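Long-range contacts in succinylglutamate desuccinylase/aspartoacylase (Ruegeria sp. TM1040, PDB 3NA6), which probably hydrolyses an N-acyl amino acid, as its relatives succinylglutamate desuccinylase and aspartoacylase do with N-succinylglutamate and N-acetylaspartate: residues D4-P9 and K24-R29; V37-T42 and I86-F91. One frame throughout, in Å; residues are numbered along the deposited sequence.

Contact 1 of 2, residues D4-P9 and K24-R29; sequences DNPISP and KLPYSR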
ATOM      1  N   ASP A   4      -5.712 -20.723  29.291  1.00 35.92           N
ATOM      2  CA  ASP A   4      -5.877 -19.407  29.911  1.00 34.55           C
ATOM      3  C   ASP A   4      -5.598 -18.321  28.872  1.00 31.85           C
ATOM      4  O   ASP A   4      -4.743 -18.476  28.002  1.00 30.77           O
ATOM      5  CB  ASP A   4      -4.906 -19.217  31.063  1.00 36.49           C
ATOM      6  CG  ASP A   4      -5.302 -19.988  32.308  1.00 41.24           C
ATOM      7  OD1 ASP A   4      -6.449 -20.476  32.423  1.00 44.98           O
ATOM      8  OD2 ASP A   4      -4.440 -20.076  33.193  1.00 53.32           O
ATOM      9  N   ASN A   5      -6.346 -17.232  28.940  1.00 30.94           N
ATOM     10  CA  ASN A   5      -6.086 -16.092  28.066  1.00 27.69           C
ATOM     11  C   ASN A   5      -4.684 -15.522  28.392  1.00 27.09           C
ATOM     12  O   ASN A   5      -4.311 -15.479  29.556  1.00 25.21           O
ATOM     13  CB  ASN A   5      -7.154 -15.045  28.321  1.00 28.57           C
ATOM     14  CG  ASN A   5      -7.155 -13.979  27.273  1.00 24.84           C
ATOM     15  OD1 ASN A   5      -6.345 -13.050  27.315  1.00 24.99           O
ATOM     16  ND2 ASN A   5      -8.020 -14.131  26.291  1.00 23.14           N
ATOM     17  N   PRO A   6      -3.899 -15.116  27.378  1.00 27.32           N
ATOM     18  CA  PRO A   6      -2.565 -14.554  27.675  1.00 26.91           C
ATOM     19  C   PRO A   6      -2.520 -13.102  28.189  1.00 25.32           C
ATOM     20  O   PRO A   6      -1.439 -12.598  28.482  1.00 24.56           O
ATOM     21  CB  PRO A   6      -1.845 -14.632  26.336  1.00 28.19           C
ATOM     22  CG  PRO A   6      -2.964 -14.503  25.313  1.00 30.47           C
ATOM     23  CD  PRO A   6      -4.143 -15.231  25.931  1.00 28.01           C
ATOM     24  N   ILE A   7      -3.663 -12.435  28.319  1.00 25.88           N
ATOM     25  CA  ILE A   7      -3.650 -11.056  28.820  1.00 28.39           C
ATOM     26  C   ILE A   7      -3.308 -11.005  30.307  1.00 27.88           C
ATOM     27  O   ILE A   7      -3.828 -11.799  31.072  1.00 31.63           O
ATOM     28  CB  ILE A   7      -4.980 -10.316  28.527  1.00 28.54           C
ATOM     29  CG1 ILE A   7      -5.021  -9.927  27.046  1.00 30.19           C
ATOM     30  CG2 ILE A   7      -5.195  -9.122  29.499  1.00 26.59           C
ATOM     31  CD1 ILE A   7      -6.385  -9.516  26.538  1.00 29.71           C
ATOM     32  N   SER A   8      -2.418 -10.098  30.702  1.00 26.13           N
ATOM     33  CA  SER A   8      -2.197  -9.808  32.115  1.00 31.68           C
ATOM     34  C   SER A   8      -2.236  -8.314  32.382  1.00 29.96           C
ATOM     35  O   SER A   8      -1.534  -7.547  31.733  1.00 29.20           O
ATOM     36  CB  SER A   8      -0.894 -10.406  32.672  1.00 33.26           C
ATOM     37  OG  SER A   8       0.114 -10.396  31.707  1.00 43.01           O
ATOM     38  N   PRO A   9      -3.079  -7.903  33.333  1.00 27.59           N
ATOM     39  CA  PRO A   9      -3.145  -6.507  33.701  1.00 26.44           C
ATOM     40  C   PRO A   9      -1.884  -6.060  34.374  1.00 24.98           C
ATOM     41  O   PRO A   9      -1.200  -6.863  35.016  1.00 24.65           O
ATOM     42  CB  PRO A   9      -4.324  -6.433  34.679  1.00 29.26           C
ATOM     43  CG  PRO A   9      -5.024  -7.717  34.601  1.00 33.91           C
ATOM     44  CD  PRO A   9      -4.073  -8.719  34.054  1.00 32.76           C
ATOM     45  N   LYS A  24      -2.095  -5.996  29.133  1.00 19.59           N
ATOM     46  CA  LYS A  24      -1.018  -6.385  28.239  1.00 22.01           C
ATOM     47  C   LYS A  24      -1.354  -7.656  27.478  1.00 22.75           C
ATOM     48  O   LYS A  24      -1.454  -8.754  28.048  1.00 24.56           O
ATOM     49  CB  LYS A  24       0.264  -6.569  29.039  1.00 24.48           C
ATOM     50  CG  LYS A  24       1.548  -6.750  28.223  1.00 27.56           C
ATOM     51  CD  LYS A  24       2.790  -6.601  29.178  1.00 31.74           C
ATOM     52  CE  LYS A  24       3.742  -7.786  29.120  1.00 40.29           C
ATOM     53  NZ  LYS A  24       3.189  -9.186  29.142  1.00 36.62           N
ATOM     54  N   LEU A  25      -1.552  -7.496  26.183  1.00 21.00           N
ATOM     55  CA  LEU A  25      -1.852  -8.624  25.305  1.00 22.80           C
ATOM     56  C   LEU A  25      -0.612  -8.858  24.477  1.00 24.02           C
ATOM     57  O   LEU A  25      -0.279  -8.027  23.633  1.00 22.43           O
ATOM     58  CB  LEU A  25      -3.048  -8.248  24.433  1.00 23.72           C
ATOM     59  CG  LEU A  25      -3.468  -9.087  23.241  1.00 22.93           C
ATOM     60  CD1 LEU A  25      -3.564 -10.516  23.664  1.00 35.51           C
ATOM     61  CD2 LEU A  25      -4.801  -8.499  22.756  1.00 22.08           C
ATOM     62  N   PRO A  26       0.094  -9.963  24.714  1.00 24.72           N
ATOM     63  CA  PRO A  26       1.242 -10.244  23.874  1.00 26.33           C
ATOM     64  C   PRO A  26       0.901 -10.280  22.396  1.00 26.86           C
ATOM     65  O   PRO A  26      -0.081 -10.859  22.007  1.00 27.38           O
ATOM     66  CB  PRO A  26       1.712 -11.616  24.358  1.00 30.52           C
ATOM     67  CG  PRO A  26       1.179 -11.741  25.752  1.00 28.27           C
ATOM     68  CD  PRO A  26      -0.149 -11.038  25.690  1.00 26.81           C
ATOM     69  N   TYR A  27       1.737  -9.660  21.576  1.00 28.84           N
ATOM     70  CA  TYR A  27       1.495  -9.561  20.124  1.00 28.22           C
ATOM     71  C   TYR A  27       2.849  -9.513  19.413  1.00 28.56           C
ATOM     72  O   TYR A  27       3.492  -8.460  19.326  1.00 25.58           O
ATOM     73  CB  TYR A  27       0.610  -8.336  19.812  1.00 27.21           C
ATOM     74  CG  TYR A  27       0.452  -7.993  18.349  1.00 29.28           C
ATOM     75  CD1 TYR A  27       0.283  -8.986  17.394  1.00 27.55           C
ATOM     76  CD2 TYR A  27       0.438  -6.660  17.929  1.00 30.12           C
ATOM     77  CE1 TYR A  27       0.165  -8.674  16.055  1.00 32.13           C
ATOM     78  CE2 TYR A  27       0.313  -6.331  16.587  1.00 30.58           C
ATOM     79  CZ  TYR A  27       0.186  -7.349  15.652  1.00 25.55           C
ATOM     80  OH  TYR A  27       0.069  -7.046  14.315  1.00 30.50           O
ATOM     81  N   SER A  28       3.304 -10.691  18.983  1.00 25.93           N
ATOM     82  CA  SER A  28       4.551 -10.822  18.269  1.00 25.96           C
ATOM     83  C   SER A  28       4.322 -10.590  16.770  1.00 25.68           C
ATOM     84  O   SER A  28       3.455 -11.205  16.191  1.00 25.71           O
ATOM     85  CB  SER A  28       5.100 -12.213  18.506  1.00 26.14           C
ATOM     86  OG  SER A  28       6.274 -12.384  17.758  1.00 25.23           O
ATOM     87  N   ARG A  29       5.082  -9.713  16.139  1.00 22.55           N
ATOM     88  CA  ARG A  29       4.904  -9.462  14.700  1.00 21.96           C
ATOM     89  C   ARG A  29       6.183  -8.899  14.090  1.00 22.77           C
ATOM     90  O   ARG A  29       7.149  -8.698  14.830  1.00 22.10           O
ATOM     91  CB  ARG A  29       3.703  -8.552  14.439  1.00 21.98           C
ATOM     92  CG  ARG A  29       3.885  -7.068  14.839  1.00 24.00           C
ATOM     93  CD  ARG A  29       3.744  -6.813  16.326  1.00 29.58           C
ATOM     94  NE  ARG A  29       3.788  -5.371  16.602  1.00 30.70           N
ATOM     95  CZ  ARG A  29       3.730  -4.820  17.808  1.00 28.91           C
ATOM     96  NH1 ARG A  29       3.610  -5.553  18.894  1.00 30.44           N
ATOM     97  NH2 ARG A  29       3.785  -3.513  17.922  1.00 29.88           N
TER
HETATM   98  O   HOH W   1       0.750 -10.463  29.045  1.00 35.12           O

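Contact 2 of 2, residues V37-T42 and I86-F91; sequences VMIPIT and IIVPYF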
ATOM      1  N   VAL A  37       0.031  -5.414  22.740  1.00 21.47           N
ATOM      2  CA  VAL A  37      -0.986  -4.374  22.660  1.00 21.37           C
ATOM      3  C   VAL A  37      -1.267  -4.004  24.104  1.00 21.67           C
ATOM      4  O   VAL A  37      -1.620  -4.857  24.874  1.00 24.12           O
ATOM      5  CB  VAL A  37      -2.243  -4.875  21.987  1.00 20.67           C
ATOM      6  CG1 VAL A  37      -3.324  -3.761  21.970  1.00 24.06           C
ATOM      7  CG2 VAL A  37      -1.930  -5.317  20.567  1.00 24.78           C
HETATM    8  N   MSE A  38      -1.064  -2.742  24.453  1.00 22.87           N
HETATM    9  CA  MSE A  38      -1.248  -2.240  25.804  1.00 22.85           C
HETATM   10  C   MSE A  38      -2.604  -1.522  25.919  1.00 21.21           C
HETATM   11  O   MSE A  38      -2.707  -0.331  25.669  1.00 19.84           O
HETATM   12  CB  MSE A  38      -0.089  -1.289  26.156  1.00 21.91           C
HETATM   13  CG  MSE A  38       1.277  -1.945  26.041  1.00 22.95           C
HETATM   14 SE   MSE A  38       1.597  -3.207  27.512  0.75 27.01          SE
HETATM   15  CE  MSE A  38       2.327  -1.907  28.780  1.00 27.75           C
ATOM     16  N   ILE A  39      -3.650  -2.252  26.304  1.00 19.64           N
ATOM     17  CA  ILE A  39      -5.007  -1.675  26.297  1.00 21.99           C
ATOM     18  C   ILE A  39      -5.244  -0.833  27.573  1.00 19.63           C
ATOM     19  O   ILE A  39      -5.202  -1.379  28.651  1.00 22.61           O
ATOM     20  CB  ILE A  39      -6.071  -2.779  26.237  1.00 21.02           C
ATOM     21  CG1 ILE A  39      -5.834  -3.671  25.030  1.00 26.22           C
ATOM     22  CG2 ILE A  39      -7.485  -2.169  26.178  1.00 13.07           C
ATOM     23  CD1 ILE A  39      -6.864  -4.784  24.901  1.00 24.37           C
ATOM     24  N   PRO A  40      -5.533   0.484  27.458  1.00 20.87           N
ATOM     25  CA  PRO A  40      -5.673   1.261  28.697  1.00 19.44           C
ATOM     26  C   PRO A  40      -6.855   0.807  29.510  1.00 20.51           C
ATOM     27  O   PRO A  40      -7.889   0.449  28.955  1.00 19.33           O
ATOM     28  CB  PRO A  40      -5.883   2.685  28.195  1.00 20.13           C
ATOM     29  CG  PRO A  40      -5.106   2.692  26.911  1.00 19.52           C
ATOM     30  CD  PRO A  40      -5.536   1.380  26.297  1.00 20.45           C
ATOM     31  N   ILE A  41      -6.681   0.816  30.826  1.00 21.43           N
ATOM     32  CA  ILE A  41      -7.733   0.428  31.740  1.00 22.22           C
ATOM     33  C   ILE A  41      -7.573   1.205  33.040  1.00 23.47           C
ATOM     34  O   ILE A  41      -6.460   1.463  33.479  1.00 22.42           O
ATOM     35  CB  ILE A  41      -7.734  -1.111  31.983  1.00 22.46           C
ATOM     36  CG1 ILE A  41      -8.935  -1.541  32.862  1.00 25.21           C
ATOM     37  CG2 ILE A  41      -6.392  -1.593  32.555  1.00 21.61           C
ATOM     38  CD1 ILE A  41      -9.182  -3.050  32.800  1.00 19.14           C
ATOM     39  N   THR A  42      -8.699   1.609  33.622  1.00 24.64           N
ATOM     40  CA  THR A  42      -8.723   2.194  34.951  1.00 24.01           C
ATOM     41  C   THR A  42      -9.711   1.396  35.796  1.00 23.78           C
ATOM     42  O   THR A  42     -10.813   1.056  35.333  1.00 26.00           O
ATOM     43  CB  THR A  42      -9.146   3.677  34.919  1.00 23.77           C
ATOM     44  OG1 THR A  42      -8.080   4.478  34.405  1.00 18.96           O
ATOM     45  CG2 THR A  42      -9.475   4.159  36.318  1.00 24.45           C
ATOM     46  N   ILE A  86     -14.910  -0.621  36.278  1.00 20.04           N
ATOM     47  CA  ILE A  86     -13.806  -1.088  35.414  1.00 17.78           C
ATOM     48  C   ILE A  86     -14.002  -0.349  34.082  1.00 19.75           C
ATOM     49  O   ILE A  86     -14.990  -0.617  33.353  1.00 18.46           O
ATOM     50  CB  ILE A  86     -13.827  -2.589  35.193  1.00 16.37           C
ATOM     51  CG1 ILE A  86     -13.702  -3.310  36.533  1.00 21.48           C
ATOM     52  CG2 ILE A  86     -12.677  -3.022  34.279  1.00 23.67           C
ATOM     53  CD1 ILE A  86     -13.968  -4.824  36.481  1.00 18.18           C
ATOM     54  N   ILE A  87     -13.102   0.604  33.803  1.00 18.37           N
ATOM     55  CA  ILE A  87     -13.250   1.562  32.716  1.00 19.44           C
ATOM     56  C   ILE A  87     -12.216   1.264  31.611  1.00 20.58           C
ATOM     57  O   ILE A  87     -11.016   1.321  31.849  1.00 21.21           O
ATOM     58  CB  ILE A  87     -13.003   2.996  33.209  1.00 20.68           C
ATOM     59  CG1 ILE A  87     -13.829   3.279  34.473  1.00 21.19           C
ATOM     60  CG2 ILE A  87     -13.285   3.994  32.054  1.00 20.33           C
ATOM     61  CD1 ILE A  87     -13.621   4.680  35.109  1.00 18.22           C
ATOM     62  N   VAL A  88     -12.701   0.971  30.413  1.00 22.39           N
ATOM     63  CA  VAL A  88     -11.866   0.683  29.228  1.00 21.81           C
ATOM     64  C   VAL A  88     -12.379   1.601  28.107  1.00 21.06           C
ATOM     65  O   VAL A  88     -13.292   1.246  27.369  1.00 18.29           O
ATOM     66  CB  VAL A  88     -12.025  -0.789  28.829  1.00 20.72           C
ATOM     67  CG1 VAL A  88     -11.166  -1.165  27.604  1.00 15.56           C
ATOM     68  CG2 VAL A  88     -11.690  -1.703  30.026  1.00 18.38           C
ATOM     69  N   PRO A  89     -11.830   2.814  28.012  1.00 21.25           N
ATOM     70  CA  PRO A  89     -12.362   3.779  27.025  1.00 20.07           C
ATOM     71  C   PRO A  89     -12.151   3.364  25.578  1.00 20.26           C
ATOM     72  O   PRO A  89     -12.915   3.769  24.710  1.00 20.27           O
ATOM     73  CB  PRO A  89     -11.596   5.071  27.313  1.00 21.52           C
ATOM     74  CG  PRO A  89     -10.701   4.792  28.491  1.00 26.99           C
ATOM     75  CD  PRO A  89     -10.699   3.345  28.788  1.00 20.53           C
ATOM     76  N   TYR A  90     -11.096   2.588  25.336  1.00 21.05           N
ATOM     77  CA  TYR A  90     -10.734   2.140  24.004  1.00 20.58           C
ATOM     78  C   TYR A  90     -10.716   0.601  23.963  1.00 19.67           C
ATOM     79  O   TYR A  90      -9.703  -0.029  24.168  1.00 22.40           O
ATOM     80  CB  TYR A  90      -9.382   2.723  23.608  1.00 21.64           C
ATOM     81  CG  TYR A  90      -9.151   4.176  23.895  1.00 21.86           C
ATOM     82  CD1 TYR A  90     -10.032   5.142  23.455  1.00 16.67           C
ATOM     83  CD2 TYR A  90      -7.990   4.594  24.542  1.00 23.71           C
ATOM     84  CE1 TYR A  90      -9.777   6.530  23.673  1.00 20.55           C
ATOM     85  CE2 TYR A  90      -7.715   5.947  24.763  1.00 20.15           C
ATOM     86  CZ  TYR A  90      -8.637   6.922  24.339  1.00 20.01           C
ATOM     87  OH  TYR A  90      -8.365   8.267  24.558  1.00 17.75           O
ATOM     88  N   PHE A  91     -11.884   0.017  23.730  1.00 20.03           N
ATOM     89  CA  PHE A  91     -12.131  -1.417  23.836  1.00 19.41           C
ATOM     90  C   PHE A  91     -11.418  -2.189  22.710  1.00 20.07           C
ATOM     91  O   PHE A  91     -10.593  -3.043  22.974  1.00 18.88           O
ATOM     92  CB  PHE A  91     -13.640  -1.578  23.806  1.00 22.09           C
ATOM     93  CG  PHE A  91     -14.183  -2.961  24.114  1.00 21.64           C
ATOM     94  CD1 PHE A  91     -13.422  -3.990  24.613  1.00 23.13           C
ATOM     95  CD2 PHE A  91     -15.538  -3.176  23.913  1.00 21.66           C
ATOM     96  CE1 PHE A  91     -13.990  -5.207  24.880  1.00 21.64           C
ATOM     97  CE2 PHE A  91     -16.120  -4.396  24.198  1.00 25.67           C
ATOM     98  CZ  PHE A  91     -15.357  -5.403  24.665  1.00 21.12           C
TER
HETATM   99  O   HOH W   2      -8.773   1.262  26.559  1.00 21.32           O

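Contact 1 of 2, residues D4-P9 and K24-R29
Ile-7 and Leu-25 meet through staggered torsions: Ile-7 sets CG1 opposite its carbonyl carbon (chi1 -76°), while Leu-25 holds CG trans to its own N (chi1 169°), which with chi2 brings its CD1 to 3.7 Å from Ile-7 CG1. Ile-7 CG1 also lies against Leu-25 CB, and the two chains cross at a slant. The frame is a beta hairpin, strand 8-9 against strand 17-26, at the edge of the large mixed sheet. Ser-8 and Lys-24 form its antiparallel hydrogen-bonded pair: Ser-8 N gives to Lys-24 O at 3.1 Å, and Lys-24 N returns a bond to Ser-8 O. Lys-24 O also receives a CA-H...O contact from Ile-7 CA.

Branched and bulky, the aliphatic pair suits a buried place against helix 122-134, where Ile-7 touches Tyr-129 and Leu-25 packs on Val-122 and Ile-126. A glycine in place of Ile-7 would probably strip Leu-25 CB and CD1 of the packing that Ile-7 CG1 and CD1 give, and open a gap beside Tyr-129. Just before the strand, Asn-5 makes an Asx turn, its OD1 accepting from Ile-7 N at 2.9 Å, while its ND2 reaches Asp-128 and the carbonyl of Lys-125. Pro-6, which has no N-H, fits the middle of the turn, where none is called for, and lays CB 4.0 Å from Pro-26 CD.

Serine and lysine suit the partly exposed face that they share. In Lys-24 the bends at chi3 and chi4 bring NZ round to a water beside Ser-8 OG, and its charge also makes a cation-pi contact with Phe-261 of a second subunit. That single water knits this face together: it donates to Pro-6 O and Lys-24 O, bonds Ser-8 OG at 2.7 Å, and accepts from Lys-24 NZ at 2.8 Å.

Contact 2 of 2, residues V37-T42 and I86-F91
Thr-42 and Ile-87 form an antiparallel hydrogen-bonded pair that joins strand 36-46 to strand 83-88 within the mixed sheet of the catalytic domain. Thr-42 N donates to Ile-87 O at 2.9 Å with an angle of 169° at the hydrogen, in the carbonyl plane; Ile-87 N answers to Thr-42 O at 2.8 Å, almost in line with that C=O bond. Beta-branched residues suit such extended backbone.

Ile-41 carries the apolar packing on one side of the strands. Its CG1 is trans to the backbone N (chi1 -175°), which extends the chain so that CD1 reaches Ile-86 CG2 at 3.8 Å, the two side chains running alongside and pointing the same way. Val-88 CG2 meets both CG1 and CD1 of Ile-41, and its other methyl, CG1, faces Ile-39 CG2 at 4.1 Å.

Beyond Val-88 the segment leaves the strand, and Pro-40 and Tyr-90 cross at about a right angle, Pro-40 CG coming to the ring edge at CD2. Pro-89 CB sits over the centre of one ring face. Proline suits position 40, where a water takes the place of direct pairing: it has no N-H to offer strand 83-88, yet its O is still held, the water donating to Pro-40 O at 2.7 Å and to Tyr-90 O while accepting from Tyr-90 N at 2.9 Å.

Farther out, helix 64-75 packs on Thr-42 and Ile-87 through Ala-73, and Ile-86 touches Leu-53 of strand 51-55. Thr-42 OG1 bonds His-20 and also Thr-293 of the third subunit; Tyr-90 OH bonds Gln-70 and the carbonyl of Ser-289 of that subunit.

Chemically, then, aliphatic surfaces and paired amides hold the strands together within one chain, while the hydroxyls of threonine and tyrosine, polar groups in buried places, spend their bonding partly on the subunit interface.

From the N terminus, the chain makes contact 1 first: residues 4-9 end in edge strand 8-9, and the short hairpin loop closes when 24-29 returns beside it. Strand 36-46 follows and lies against strand 17-26, so 37-42 is the next step inward, and contact 2 closes a longer loop, through strand 51-55 and helix 64-75, when 86-91 arrives. The two loops are in series and neither nests nor crosses. They touch where Leu-25 O probably accepts a hydrogen bond from Val-37 N and Lys-24 CG packs on the selenium of Met-38. Together they join the N-terminal hairpin, through one sheet, to strand 83-88.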